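PDB 3HDQ: UDP-galactopyranose mutase from Deinococcus radiodurans, which probably interconverts UDP-galactopyranose and UDP-galactofuranose, using a bound FAD cofactor. Local coordinates for residues Phe30-Val35 and Ser51-Leu56; Ser42-Arg47 and Leu381-Arg386; Val58-His63 and Asn240-Glu245. All coordinates share one frame; numbering follows the deposited sequence.

In the fold
All three contacts draw on the beta-alpha-beta unit made by strand 30-35, helix 39-50 and strand 55-58, which lies against the adenosine part of FAD. Interaction 1 pairs the two strands, interaction 2 packs the connecting helix against helix 373-388, and interaction 3 joins the loop after strand 55-58 to the 240-245 loop around the adenine. Interactions 1 and 2 have centres about 11 Å apart and touch where Ile34 CD1 lies 3.5 Å from Ala45 N. Interaction 1 runs on into interaction 3, centred about 16 Å away, through Ile34 O and Val58 N, 2.8 Å apart. Both reach FAD and the second subunit, whereas the side chain of Val43 stays about 8 Å from the cofactor.

Interaction 1 (Phe30-Val35 and Ser51-Leu56); sequences FDYLIV and SGQRVL. With FAD (flavin-adenine dinucleotide), chain L.
Phe30 turns its CG beside its own backbone N and opposite the carbonyl carbon (chi1 -61°), which swings the ring under CB of Leu56. The two belong to the opening beta-alpha-beta unit of a Rossmann-type fold, in which strands 30-35 and 55-58 run parallel. CB of Leu56 stands 3.6 Å from the ring centroid of Phe30, almost on the ring normal, a CH-pi contact. The strands are zipped by Tyr32 N to Arg54 O, Leu56 N to Tyr32 O at 3.0 Å, and Ile34 N to Leu56 O at 2.8 Å, the last nearly straight at 174°. On the face bearing Leu33 and Leu56, the side chains lie alongside each other and point the same way, Leu56 CD2 4.0 Å from Leu33 CD1. On the side toward helix 39-50, Ile34 CD1 reaches Val55 CG1 at 3.7 Å, and both residues pack on Ala45. Strand 252-257 flanks Leu33 and Val35, and Met238 of the second subunit packs on Phe30 and Leu56, so the strand pair also borders the dimer contact. At the other end of strand 30-35, CG1 of Val35 approaches FAD N1A at 3.5 Å. Where the chain turns at Asp31, its carboxylate accepts the backbone N-H of Arg54: Asp31 OD2 uses its anti lone pair, 2.8 Å from Arg54 N.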
loop_
_atom_site.group_PDB
_atom_site.type_symbol
_atom_site.label_atom_id
_atom_site.label_comp_id
_atom_site.label_asym_id
_atom_site.label_seq_id
_atom_site.Cartn_x
_atom_site.Cartn_y
_atom_site.Cartn_z
ATOM N N PHE A 30 -24.775 -8.465 0.554
ATOM C CA PHE A 30 -24.171 -7.771 1.700
ATOM C C PHE A 30 -25.197 -7.049 2.565
ATOM O O PHE A 30 -26.186 -6.514 2.066
ATOM C CB PHE A 30 -23.109 -6.773 1.234
ATOM C CG PHE A 30 -21.967 -7.408 0.493
ATOM C CD1 PHE A 30 -21.981 -7.486 -0.894
ATOM C CD2 PHE A 30 -20.887 -7.942 1.185
ATOM C CE1 PHE A 30 -20.926 -8.078 -1.583
ATOM C CE2 PHE A 30 -19.827 -8.541 0.507
ATOM C CZ PHE A 30 -19.846 -8.613 -0.879
ATOM N N ASP A 31 -24.961 -7.041 3.870
ATOM C CA ASP A 31 -25.802 -6.273 4.775
ATOM C C ASP A 31 -25.616 -4.775 4.510
ATOM O O ASP A 31 -26.569 -3.998 4.591
ATOM C CB ASP A 31 -25.483 -6.622 6.233
ATOM C CG ASP A 31 -25.718 -8.092 6.546
ATOM O OD1 ASP A 31 -26.898 -8.490 6.642
ATOM O OD2 ASP A 31 -24.732 -8.851 6.697
ATOM N N TYR A 32 -24.386 -4.379 4.185
ATOM C CA TYR A 32 -24.072 -2.976 3.911
ATOM C C TYR A 32 -23.085 -2.811 2.773
ATOM O O TYR A 32 -22.027 -3.450 2.751
ATOM C CB TYR A 32 -23.468 -2.300 5.139
ATOM C CG TYR A 32 -24.393 -2.157 6.306
ATOM C CD1 TYR A 32 -25.114 -0.990 6.499
ATOM C CD2 TYR A 32 -24.523 -3.171 7.238
ATOM C CE1 TYR A 32 -25.955 -0.843 7.580
ATOM C CE2 TYR A 32 -25.358 -3.036 8.324
ATOM C CZ TYR A 32 -26.079 -1.872 8.489
ATOM O OH TYR A 32 -26.923 -1.726 9.573
ATOM N N LEU A 33 -23.440 -1.948 1.831
ATOM C CA LEU A 33 -22.487 -1.439 0.861
ATOM C C LEU A 33 -22.041 -0.090 1.417
ATOM O O LEU A 33 -22.873 0.785 1.679
ATOM C CB LEU A 33 -23.155 -1.262 -0.502
ATOM C CG LEU A 33 -22.472 -0.411 -1.571
ATOM C CD1 LEU A 33 -21.110 -0.967 -1.887
ATOM C CD2 LEU A 33 -23.334 -0.374 -2.835
ATOM N N ILE A 34 -20.742 0.065 1.640
ATOM C CA ILE A 34 -20.211 1.316 2.162
ATOM C C ILE A 34 -19.396 2.043 1.093
ATOM O O ILE A 34 -18.416 1.516 0.573
ATOM C CB ILE A 34 -19.361 1.075 3.408
ATOM C CG1 ILE A 34 -20.197 0.380 4.481
ATOM C CG2 ILE A 34 -18.829 2.373 3.950
ATOM C CD1 ILE A 34 -19.467 0.256 5.816
ATOM N N VAL A 35 -19.834 3.249 0.749
ATOM C CA VAL A 35 -19.197 4.030 -0.310
ATOM C C VAL A 35 -18.189 5.011 0.278
ATOM O O VAL A 35 -18.565 5.962 0.976
ATOM C CB VAL A 35 -20.239 4.793 -1.156
ATOM C CG1 VAL A 35 -19.603 5.308 -2.448
ATOM C CG2 VAL A 35 -21.445 3.897 -1.466
ATOM N N SER A 51 -19.838 -6.695 14.583
ATOM C CA SER A 51 -21.140 -7.143 15.062
ATOM C C SER A 51 -21.701 -8.253 14.178
ATOM O O SER A 51 -22.821 -8.708 14.390
ATOM C CB SER A 51 -22.126 -5.978 15.139
ATOM O OG SER A 51 -22.394 -5.478 13.839
ATOM N N GLY A 52 -20.921 -8.683 13.187
ATOM C CA GLY A 52 -21.268 -9.844 12.387
ATOM C C GLY A 52 -21.976 -9.524 11.080
ATOM O O GLY A 52 -22.546 -10.405 10.439
ATOM N N GLN A 53 -21.935 -8.261 10.678
ATOM C CA GLN A 53 -22.529 -7.846 9.417
ATOM C C GLN A 53 -21.535 -7.985 8.292
ATOM O O GLN A 53 -20.367 -7.645 8.448
ATOM C CB GLN A 53 -22.970 -6.398 9.495
ATOM C CG GLN A 53 -23.932 -6.124 10.620
ATOM C CD GLN A 53 -25.247 -6.825 10.408
ATOM O OE1 GLN A 53 -25.870 -6.695 9.351
ATOM N NE2 GLN A 53 -25.673 -7.593 11.399
ATOM N N ARG A 54 -21.999 -8.474 7.153
ATOM C CA ARG A 54 -21.159 -8.557 5.968
ATOM C C ARG A 54 -21.049 -7.205 5.282
ATOM O O ARG A 54 -22.053 -6.564 4.969
ATOM C CB ARG A 54 -21.712 -9.593 4.995
ATOM C CG ARG A 54 -21.406 -11.016 5.412
ATOM C CD ARG A 54 -22.382 -11.981 4.786
ATOM N NE ARG A 54 -22.074 -12.258 3.390
ATOM C CZ ARG A 54 -22.956 -12.744 2.526
ATOM N NH1 ARG A 54 -24.200 -12.994 2.919
ATOM N NH2 ARG A 54 -22.598 -12.973 1.271
ATOM N N VAL A 55 -19.821 -6.779 5.036
ATOM C CA VAL A 55 -19.592 -5.455 4.497
ATOM C C VAL A 55 -18.845 -5.487 3.164
ATOM O O VAL A 55 -17.855 -6.189 3.015
ATOM C CB VAL A 55 -18.832 -4.586 5.524
ATOM C CG1 VAL A 55 -18.572 -3.196 4.971
ATOM C CG2 VAL A 55 -19.632 -4.514 6.825
ATOM N N LEU A 56 -19.349 -4.747 2.183
ATOM C CA LEU A 56 -18.568 -4.452 1.002
ATOM C C LEU A 56 -18.254 -2.974 1.073
ATOM O O LEU A 56 -19.169 -2.141 1.115
ATOM C CB LEU A 56 -19.334 -4.765 -0.288
ATOM C CG LEU A 56 -18.576 -4.387 -1.565
ATOM C CD1 LEU A 56 -17.313 -5.221 -1.704
ATOM C CD2 LEU A 56 -19.454 -4.528 -2.805
HETATM P PA FAD L . -12.936 11.322 2.772
HETATM O O1A FAD L . -11.595 11.151 3.182
HETATM O O2A FAD L . -13.004 12.355 1.823
HETATM O O5B FAD L . -13.371 9.979 2.137
HETATM C C5B FAD L . -14.514 9.794 1.392
HETATM C C4B FAD L . -14.195 8.777 0.346
HETATM O O4B FAD L . -15.310 8.531 -0.433
HETATM C C3B FAD L . -13.148 9.334 -0.587
HETATM O O3B FAD L . -11.959 8.618 -0.553
HETATM C C2B FAD L . -13.769 9.236 -1.940
HETATM O O2B FAD L . -12.842 8.766 -2.840
HETATM C C1B FAD L . -14.903 8.278 -1.724
HETATM N N9A FAD L . -15.952 8.454 -2.723
HETATM C C8A FAD L . -16.628 9.563 -3.043
HETATM N N7A FAD L . -17.480 9.305 -4.003
HETATM C C5A FAD L . -17.369 8.026 -4.324
HETATM C C6A FAD L . -17.996 7.218 -5.246
HETATM N N6A FAD L . -19.016 7.642 -5.908
HETATM N N1A FAD L . -17.663 5.915 -5.350
HETATM C C2A FAD L . -16.699 5.401 -4.559
HETATM N N3A FAD L . -16.086 6.194 -3.656
HETATM C C4A FAD L . -16.398 7.482 -3.540
HETATM N N1 FAD L . -8.133 16.728 9.676
HETATM C C2 FAD L . -7.517 16.737 10.864
HETATM O O2 FAD L . -8.044 16.297 11.841
HETATM N N3 FAD L . -6.284 17.247 10.932
HETATM C C4 FAD L . -5.677 17.736 9.824
HETATM O O4 FAD L . -4.584 18.191 9.871
HETATM C C4X FAD L . -6.323 17.729 8.644
HETATM N N5 FAD L . -5.714 18.234 7.552
HETATM C C5X FAD L . -6.360 18.223 6.369
HETATM C C6 FAD L . -5.726 18.728 5.260
HETATM C C7 FAD L . -6.368 18.719 4.054
HETATM C C7M FAD L . -5.705 19.264 2.857
HETATM C C8 FAD L . -7.626 18.199 3.949
HETATM C C8M FAD L . -8.281 18.223 2.620
HETATM C C9 FAD L . -8.257 17.685 5.063
HETATM C C9A FAD L . -7.632 17.698 6.285
HETATM N N10 FAD L . -8.235 17.186 7.397
HETATM C C10 FAD L . -7.568 17.217 8.569
HETATM C "C1'" FAD L . -9.644 16.720 7.378
HETATM C "C2'" FAD L . -9.791 15.257 7.027
HETATM O "O2'" FAD L . -9.295 15.119 5.744
HETATM C "C3'" FAD L . -11.239 14.779 7.030
HETATM O "O3'" FAD L . -11.851 14.816 8.242
HETATM C "C4'" FAD L . -11.302 13.312 6.811
HETATM O "O4'" FAD L . -10.175 13.020 6.043
HETATM C "C5'" FAD L . -12.600 13.002 6.126
HETATM O "O5'" FAD L . -13.026 11.694 6.229
HETATM P P FAD L . -14.206 11.224 5.339
HETATM O O1P FAD L . -14.315 9.821 5.419
HETATM O O2P FAD L . -15.378 11.817 5.862
HETATM O O3P FAD L . -13.952 11.730 3.886
#

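Interaction 2 (Ser42-Arg47 and Leu381-Arg386); sequences SVLAER and LATFRR
Helices 39-50 and 373-388 run in broadly the same direction here, their local axes 9.4 Å apart and crossing at -40°, with no hydrogen bond between the two segments. Phe384 and Arg47 carry the contact. With CG anti to the backbone N (chi1 173°), the Phe384 ring extends to the neighbouring helix and receives CB of Arg47 over its centre, 3.5 Å from the ring centroid, as a CH-pi contact. The Arg47 chain then bends twice, laying CD beside the same ring, 3.9 Å from Phe384 CD2, and turning the guanidinium steeply to the ring plane (68°). Glu46 fixes that rotation: Arg47 NE donates to Glu46 OE1 at 2.8 Å and Arg47 NH1 to Glu46 OE2 at 2.9 Å, a side-on salt bridge. Were Phe384 replaced by an alanine, the methylenes of Arg47 would probably lose their aromatic partner and a gap would open beside them. Around this pair the packing is aliphatic. Leu44 CD2 packs on Phe384 CB at 3.8 Å, the two side chains running in opposite directions, and Val43 CG1 meets Leu381 CD2 at 3.7 Å, those two nearly perpendicular. Helix 92-99 lies beside both helices, its Tyr97 touching Val43, Arg47 and Leu381. Val362 meets Leu44 and Thr383, while Ala45 turns to Val55 and Ile57 of strand 55-58, placing helix 39-50 between the parallel sheet and helix 373-388.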
loop_
_atom_site.group_PDB
_atom_site.type_symbol
_atom_site.label_atom_id
_atom_site.label_comp_id
_atom_site.label_asym_id
_atom_site.label_seq_id
_atom_site.Cartn_x
_atom_site.Cartn_y
_atom_site.Cartn_z
ATOM N N SER A 42 -14.638 3.604 6.872
ATOM C CA SER A 42 -13.828 2.566 7.502
ATOM C C SER A 42 -14.223 2.317 8.949
ATOM O O SER A 42 -14.181 1.191 9.411
ATOM C CB SER A 42 -12.345 2.924 7.428
ATOM O OG SER A 42 -11.936 3.037 6.086
ATOM N N VAL A 43 -14.585 3.371 9.673
ATOM C CA VAL A 43 -15.007 3.205 11.056
ATOM C C VAL A 43 -16.320 2.434 11.083
ATOM O O VAL A 43 -16.496 1.530 11.891
ATOM C CB VAL A 43 -15.184 4.551 11.778
ATOM C CG1 VAL A 43 -15.906 4.342 13.118
ATOM C CG2 VAL A 43 -13.839 5.211 12.009
ATOM N N LEU A 44 -17.240 2.783 10.188
ATOM C CA LEU A 44 -18.508 2.056 10.113
ATOM C C LEU A 44 -18.323 0.624 9.573
ATOM O O LEU A 44 -18.999 -0.311 10.006
ATOM C CB LEU A 44 -19.546 2.846 9.318
ATOM C CG LEU A 44 -20.252 3.918 10.160
ATOM C CD1 LEU A 44 -20.773 5.069 9.309
ATOM C CD2 LEU A 44 -21.390 3.282 10.984
ATOM N N ALA A 45 -17.377 0.445 8.660
ATOM C CA ALA A 45 -17.079 -0.900 8.184
ATOM C C ALA A 45 -16.554 -1.756 9.332
ATOM O O ALA A 45 -16.940 -2.913 9.484
ATOM C CB ALA A 45 -16.086 -0.862 7.038
ATOM N N GLU A 46 -15.681 -1.182 10.151
ATOM C CA GLU A 46 -15.096 -1.929 11.267
ATOM C C GLU A 46 -16.138 -2.287 12.332
ATOM O O GLU A 46 -16.206 -3.434 12.780
ATOM C CB GLU A 46 -13.927 -1.152 11.894
ATOM C CG GLU A 46 -13.179 -1.916 12.986
ATOM C CD GLU A 46 -13.828 -1.777 14.356
ATOM O OE1 GLU A 46 -14.336 -0.679 14.677
ATOM O OE2 GLU A 46 -13.828 -2.763 15.117
ATOM N N ARG A 47 -16.932 -1.295 12.737
ATOM C CA ARG A 47 -17.978 -1.499 13.735
ATOM C C ARG A 47 -19.020 -2.515 13.268
ATOM O O ARG A 47 -19.328 -3.452 13.985
ATOM C CB ARG A 47 -18.661 -0.179 14.093
ATOM C CG ARG A 47 -17.759 0.813 14.829
ATOM C CD ARG A 47 -17.512 0.390 16.283
ATOM N NE ARG A 47 -16.595 -0.741 16.363
ATOM C CZ ARG A 47 -16.596 -1.641 17.339
ATOM N NH1 ARG A 47 -15.723 -2.642 17.325
ATOM N NH2 ARG A 47 -17.480 -1.544 18.321
ATOM N N LEU A 381 -18.981 6.744 14.818
ATOM C CA LEU A 381 -19.289 5.934 15.991
ATOM C C LEU A 381 -20.721 6.179 16.423
ATOM O O LEU A 381 -21.420 5.248 16.812
ATOM C CB LEU A 381 -18.345 6.245 17.155
ATOM C CG LEU A 381 -16.878 5.872 16.928
ATOM C CD1 LEU A 381 -16.029 6.316 18.115
ATOM C CD2 LEU A 381 -16.736 4.376 16.683
ATOM N N ALA A 382 -21.153 7.434 16.364
ATOM C CA ALA A 382 -22.510 7.778 16.787
ATOM C C ALA A 382 -23.546 7.257 15.792
ATOM O O ALA A 382 -24.638 6.864 16.180
ATOM C CB ALA A 382 -22.656 9.293 16.983
ATOM N N THR A 383 -23.190 7.248 14.509
ATOM C CA THR A 383 -24.062 6.683 13.491
ATOM C C THR A 383 -24.207 5.180 13.718
ATOM O O THR A 383 -25.292 4.627 13.548
ATOM C CB THR A 383 -23.542 6.963 12.064
ATOM O OG1 THR A 383 -23.591 8.367 11.807
ATOM C CG2 THR A 383 -24.386 6.257 11.023
ATOM N N PHE A 384 -23.119 4.522 14.117
ATOM C CA PHE A 384 -23.159 3.085 14.371
ATOM C C PHE A 384 -24.143 2.751 15.490
ATOM O O PHE A 384 -24.968 1.852 15.342
ATOM C CB PHE A 384 -21.769 2.530 14.695
ATOM C CG PHE A 384 -21.781 1.087 15.134
ATOM C CD1 PHE A 384 -22.192 0.087 14.261
ATOM C CD2 PHE A 384 -21.381 0.732 16.422
ATOM C CE1 PHE A 384 -22.206 -1.238 14.659
ATOM C CE2 PHE A 384 -21.386 -0.589 16.831
ATOM C CZ PHE A 384 -21.800 -1.582 15.952
ATOM N N ARG A 385 -24.057 3.477 16.603
ATOM C CA ARG A 385 -25.002 3.293 17.706
ATOM C C ARG A 385 -26.462 3.517 17.281
ATOM O O ARG A 385 -27.365 2.837 17.763
ATOM C CB ARG A 385 -24.650 4.204 18.883
ATOM C CG ARG A 385 -23.556 3.655 19.781
ATOM C CD ARG A 385 -23.236 4.624 20.920
ATOM N NE ARG A 385 -22.017 5.396 20.677
ATOM C CZ ARG A 385 -21.985 6.681 20.325
ATOM N NH1 ARG A 385 -23.114 7.367 20.178
ATOM N NH2 ARG A 385 -20.816 7.285 20.135
ATOM N N ARG A 386 -26.698 4.470 16.386
ATOM C CA ARG A 386 -28.050 4.648 15.861
ATOM C C ARG A 386 -28.484 3.479 14.963
ATOM O O ARG A 386 -29.585 2.972 15.114
ATOM C CB ARG A 386 -28.210 5.986 15.141
ATOM C CG ARG A 386 -28.221 7.180 16.087
ATOM C CD ARG A 386 -28.911 8.372 15.451
ATOM N NE ARG A 386 -28.488 8.530 14.064
ATOM C CZ ARG A 386 -27.398 9.193 13.680
ATOM N NH1 ARG A 386 -26.608 9.779 14.583
ATOM N NH2 ARG A 386 -27.104 9.271 12.387
#

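Interaction 3 (Val58-His63 and Asn240-Glu245); sequences VDRRPH and NTDYRE. With FAD (flavin-adenine dinucleotide), chain L.
The adenosine pocket of FAD is built where the loop after strand 55-58 meets the loop after strand 235-239. Two backbone bonds join the loops: Thr241 N donates to Asp59 O, and Asn240 N to Arg61 O at 2.9 Å, approaching from above that carbonyl's plane. Alongside, Val58 CG2 abuts Thr241 CB at 3.4 Å and Val58 CG1 meets Tyr243 CB. Asp59 CG stands anti to the backbone N (chi1 -158°), carrying the carboxylate to the ribose, where Asp59 OD1 accepts from FAD O2B at 2.8 Å and Asp59 OD2 from FAD O3B at 2.9 Å. OD1 also receives Arg61 N, closing an Asx turn that holds the carboxylate in place. The Arg60 guanidinium leans over the adenine, FAD N6A lying above one of its faces toward the rim, and Arg60 NH2 forms a salt bridge with Asp242 OD2 at 3.0 Å, the carboxylate standing nearly perpendicular to the guanidinium. OD1 of Asp242 accepts Arg244 N in a second Asx turn and a weak bond from FAD N6A. Tyr243 N donates to FAD N1A at 3.3 Å, and the edge of the Tyr243 ring faces FAD N6A. Asn240 ND2 bonds to Ile235 O of the second subunit, bringing the pocket wall to the dimer interface. An acidic residue at the C-terminal end of the second strand, bonded to the adenosine ribose, is characteristic of dinucleotide-binding Rossmann-type folds.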
loop_
_atom_site.group_PDB
_atom_site.type_symbol
_atom_site.label_atom_id
_atom_site.label_comp_id
_atom_site.label_asym_id
_atom_site.label_seq_id
_atom_site.Cartn_x
_atom_site.Cartn_y
_atom_site.Cartn_z
ATOM N N VAL A 58 -16.360 0.176 -0.795
ATOM C CA VAL A 58 -15.885 0.514 -2.119
ATOM C C VAL A 58 -15.302 1.931 -2.143
ATOM O O VAL A 58 -15.740 2.809 -1.399
ATOM C CB VAL A 58 -17.021 0.333 -3.144
ATOM C CG1 VAL A 58 -18.035 1.469 -3.043
ATOM C CG2 VAL A 58 -16.465 0.231 -4.545
ATOM N N ASP A 59 -14.288 2.146 -2.974
ATOM C CA ASP A 59 -13.793 3.500 -3.210
ATOM C C ASP A 59 -13.354 3.608 -4.658
ATOM O O ASP A 59 -12.773 2.674 -5.214
ATOM C CB ASP A 59 -12.635 3.833 -2.257
ATOM C CG ASP A 59 -12.433 5.342 -2.068
ATOM O OD1 ASP A 59 -12.150 6.059 -3.058
ATOM O OD2 ASP A 59 -12.538 5.806 -0.915
ATOM N N ARG A 60 -13.629 4.746 -5.278
ATOM C CA ARG A 60 -13.221 4.940 -6.661
ATOM C C ARG A 60 -11.719 5.158 -6.749
ATOM O O ARG A 60 -11.133 4.996 -7.819
ATOM C CB ARG A 60 -13.963 6.124 -7.287
ATOM C CG ARG A 60 -13.316 7.471 -7.022
ATOM C CD ARG A 60 -14.343 8.524 -6.625
ATOM N NE ARG A 60 -15.277 8.843 -7.703
ATOM C CZ ARG A 60 -16.285 9.711 -7.588
ATOM N NH1 ARG A 60 -16.488 10.361 -6.445
ATOM N NH2 ARG A 60 -17.095 9.929 -8.619
ATOM N N ARG A 61 -11.092 5.538 -5.636
ATOM C CA ARG A 61 -9.631 5.675 -5.626
ATOM C C ARG A 61 -8.984 4.294 -5.581
ATOM O O ARG A 61 -9.657 3.316 -5.262
ATOM C CB ARG A 61 -9.172 6.555 -4.461
ATOM C CG ARG A 61 -9.458 8.025 -4.700
ATOM C CD ARG A 61 -9.352 8.826 -3.423
ATOM N NE ARG A 61 -9.399 10.257 -3.709
ATOM C CZ ARG A 61 -9.651 11.193 -2.803
ATOM N NH1 ARG A 61 -9.879 10.851 -1.544
ATOM N NH2 ARG A 61 -9.684 12.472 -3.158
ATOM N N PRO A 62 -7.693 4.197 -5.929
ATOM C CA PRO A 62 -7.063 2.870 -5.959
ATOM C C PRO A 62 -6.470 2.496 -4.616
ATOM O O PRO A 62 -5.707 1.543 -4.547
ATOM C CB PRO A 62 -5.918 3.031 -6.969
ATOM C CG PRO A 62 -5.798 4.545 -7.233
ATOM C CD PRO A 62 -6.762 5.262 -6.336
ATOM N N HIS A 63 -6.811 3.231 -3.563
ATOM C CA HIS A 63 -6.255 2.964 -2.240
ATOM C C HIS A 63 -7.308 3.254 -1.180
ATOM O O HIS A 63 -8.293 3.923 -1.467
ATOM C CB HIS A 63 -5.043 3.861 -2.004
ATOM C CG HIS A 63 -5.379 5.320 -2.024
ATOM N ND1 HIS A 63 -6.119 5.922 -1.032
ATOM C CD2 HIS A 63 -5.099 6.290 -2.929
ATOM C CE1 HIS A 63 -6.275 7.204 -1.318
ATOM N NE2 HIS A 63 -5.665 7.452 -2.463
ATOM N N ASN A 240 -10.679 1.193 -6.913
ATOM C CA ASN A 240 -10.794 1.619 -8.294
ATOM C C ASN A 240 -12.233 1.481 -8.801
ATOM O O ASN A 240 -12.468 1.199 -9.979
ATOM C CB ASN A 240 -9.836 0.821 -9.179
ATOM C CG ASN A 240 -9.396 1.607 -10.399
ATOM O OD1 ASN A 240 -9.220 2.823 -10.324
ATOM N ND2 ASN A 240 -9.225 0.921 -11.532
ATOM N N THR A 241 -13.190 1.696 -7.904
ATOM C CA THR A 241 -14.590 1.384 -8.184
ATOM C C THR A 241 -15.598 2.445 -7.717
ATOM O O THR A 241 -15.832 2.613 -6.530
ATOM C CB THR A 241 -14.966 0.031 -7.557
ATOM O OG1 THR A 241 -14.067 -0.986 -8.025
ATOM C CG2 THR A 241 -16.397 -0.344 -7.902
ATOM N N ASP A 242 -16.196 3.163 -8.661
ATOM C CA ASP A 242 -17.328 4.032 -8.348
ATOM C C ASP A 242 -18.499 3.139 -7.974
ATOM O O ASP A 242 -18.798 2.199 -8.706
ATOM C CB ASP A 242 -17.696 4.882 -9.568
ATOM C CG ASP A 242 -18.610 6.057 -9.217
ATOM O OD1 ASP A 242 -19.745 5.829 -8.745
ATOM O OD2 ASP A 242 -18.186 7.213 -9.425
ATOM N N TYR A 243 -19.161 3.411 -6.850
ATOM C CA TYR A 243 -20.262 2.543 -6.423
ATOM C C TYR A 243 -21.272 2.376 -7.547
ATOM O O TYR A 243 -21.892 1.320 -7.692
ATOM C CB TYR A 243 -20.953 3.048 -5.153
ATOM C CG TYR A 243 -21.896 4.215 -5.370
ATOM C CD1 TYR A 243 -23.271 4.033 -5.405
ATOM C CD2 TYR A 243 -21.403 5.503 -5.528
ATOM C CE1 TYR A 243 -24.135 5.115 -5.605
ATOM C CE2 TYR A 243 -22.246 6.583 -5.724
ATOM C CZ TYR A 243 -23.611 6.386 -5.765
ATOM O OH TYR A 243 -24.437 7.470 -5.962
ATOM N N ARG A 244 -21.418 3.411 -8.357
ATOM C CA ARG A 244 -22.371 3.357 -9.452
ATOM C C ARG A 244 -22.040 2.297 -10.507
ATOM O O ARG A 244 -22.939 1.764 -11.144
ATOM C CB ARG A 244 -22.549 4.739 -10.072
ATOM C CG ARG A 244 -23.181 5.720 -9.092
ATOM C CD ARG A 244 -23.365 7.097 -9.703
ATOM N NE ARG A 244 -22.093 7.781 -9.923
ATOM C CZ ARG A 244 -21.735 8.911 -9.322
ATOM N NH1 ARG A 244 -22.563 9.495 -8.457
ATOM N NH2 ARG A 244 -20.555 9.463 -9.592
ATOM N N GLU A 245 -20.764 1.969 -10.681
ATOM C CA GLU A 245 -20.401 0.902 -11.614
ATOM C C GLU A 245 -20.833 -0.472 -11.091
ATOM O O GLU A 245 -20.753 -1.462 -11.811
ATOM C CB GLU A 245 -18.901 0.898 -11.903
ATOM C CG GLU A 245 -18.340 2.228 -12.391
ATOM C CD GLU A 245 -16.827 2.202 -12.516
ATOM O OE1 GLU A 245 -16.135 2.722 -11.616
ATOM O OE2 GLU A 245 -16.326 1.631 -13.502
HETATM P PA FAD L . -12.936 11.322 2.772
HETATM O O1A FAD L . -11.595 11.151 3.182
HETATM O O2A FAD L . -13.004 12.355 1.823
HETATM O O5B FAD L . -13.371 9.979 2.137
HETATM C C5B FAD L . -14.514 9.794 1.392
HETATM C C4B FAD L . -14.195 8.777 0.346
HETATM O O4B FAD L . -15.310 8.531 -0.433
HETATM C C3B FAD L . -13.148 9.334 -0.587
HETATM O O3B FAD L . -11.959 8.618 -0.553
HETATM C C2B FAD L . -13.769 9.236 -1.940
HETATM O O2B FAD L . -12.842 8.766 -2.840
HETATM C C1B FAD L . -14.903 8.278 -1.724
HETATM N N9A FAD L . -15.952 8.454 -2.723
HETATM C C8A FAD L . -16.628 9.563 -3.043
HETATM N N7A FAD L . -17.480 9.305 -4.003
HETATM C C5A FAD L . -17.369 8.026 -4.324
HETATM C C6A FAD L . -17.996 7.218 -5.246
HETATM N N6A FAD L . -19.016 7.642 -5.908
HETATM N N1A FAD L . -17.663 5.915 -5.350
HETATM C C2A FAD L . -16.699 5.401 -4.559
HETATM N N3A FAD L . -16.086 6.194 -3.656
HETATM C C4A FAD L . -16.398 7.482 -3.540
HETATM N N1 FAD L . -8.133 16.728 9.676
HETATM C C2 FAD L . -7.517 16.737 10.864
HETATM O O2 FAD L . -8.044 16.297 11.841
HETATM N N3 FAD L . -6.284 17.247 10.932
HETATM C C4 FAD L . -5.677 17.736 9.824
HETATM O O4 FAD L . -4.584 18.191 9.871
HETATM C C4X FAD L . -6.323 17.729 8.644
HETATM N N5 FAD L . -5.714 18.234 7.552
HETATM C C5X FAD L . -6.360 18.223 6.369
HETATM C C6 FAD L . -5.726 18.728 5.260
HETATM C C7 FAD L . -6.368 18.719 4.054
HETATM C C7M FAD L . -5.705 19.264 2.857
HETATM C C8 FAD L . -7.626 18.199 3.949
HETATM C C8M FAD L . -8.281 18.223 2.620
HETATM C C9 FAD L . -8.257 17.685 5.063
HETATM C C9A FAD L . -7.632 17.698 6.285
HETATM N N10 FAD L . -8.235 17.186 7.397
HETATM C C10 FAD L . -7.568 17.217 8.569
HETATM C "C1'" FAD L . -9.644 16.720 7.378
HETATM C "C2'" FAD L . -9.791 15.257 7.027
HETATM O "O2'" FAD L . -9.295 15.119 5.744
HETATM C "C3'" FAD L . -11.239 14.779 7.030
HETATM O "O3'" FAD L . -11.851 14.816 8.242
HETATM C "C4'" FAD L . -11.302 13.312 6.811
HETATM O "O4'" FAD L . -10.175 13.020 6.043
HETATM C "C5'" FAD L . -12.600 13.002 6.126
HETATM O "O5'" FAD L . -13.026 11.694 6.229
HETATM P P FAD L . -14.206 11.224 5.339
HETATM O O1P FAD L . -14.315 9.821 5.419
HETATM O O2P FAD L . -15.378 11.817 5.862
HETATM O O3P FAD L . -13.952 11.730 3.886
#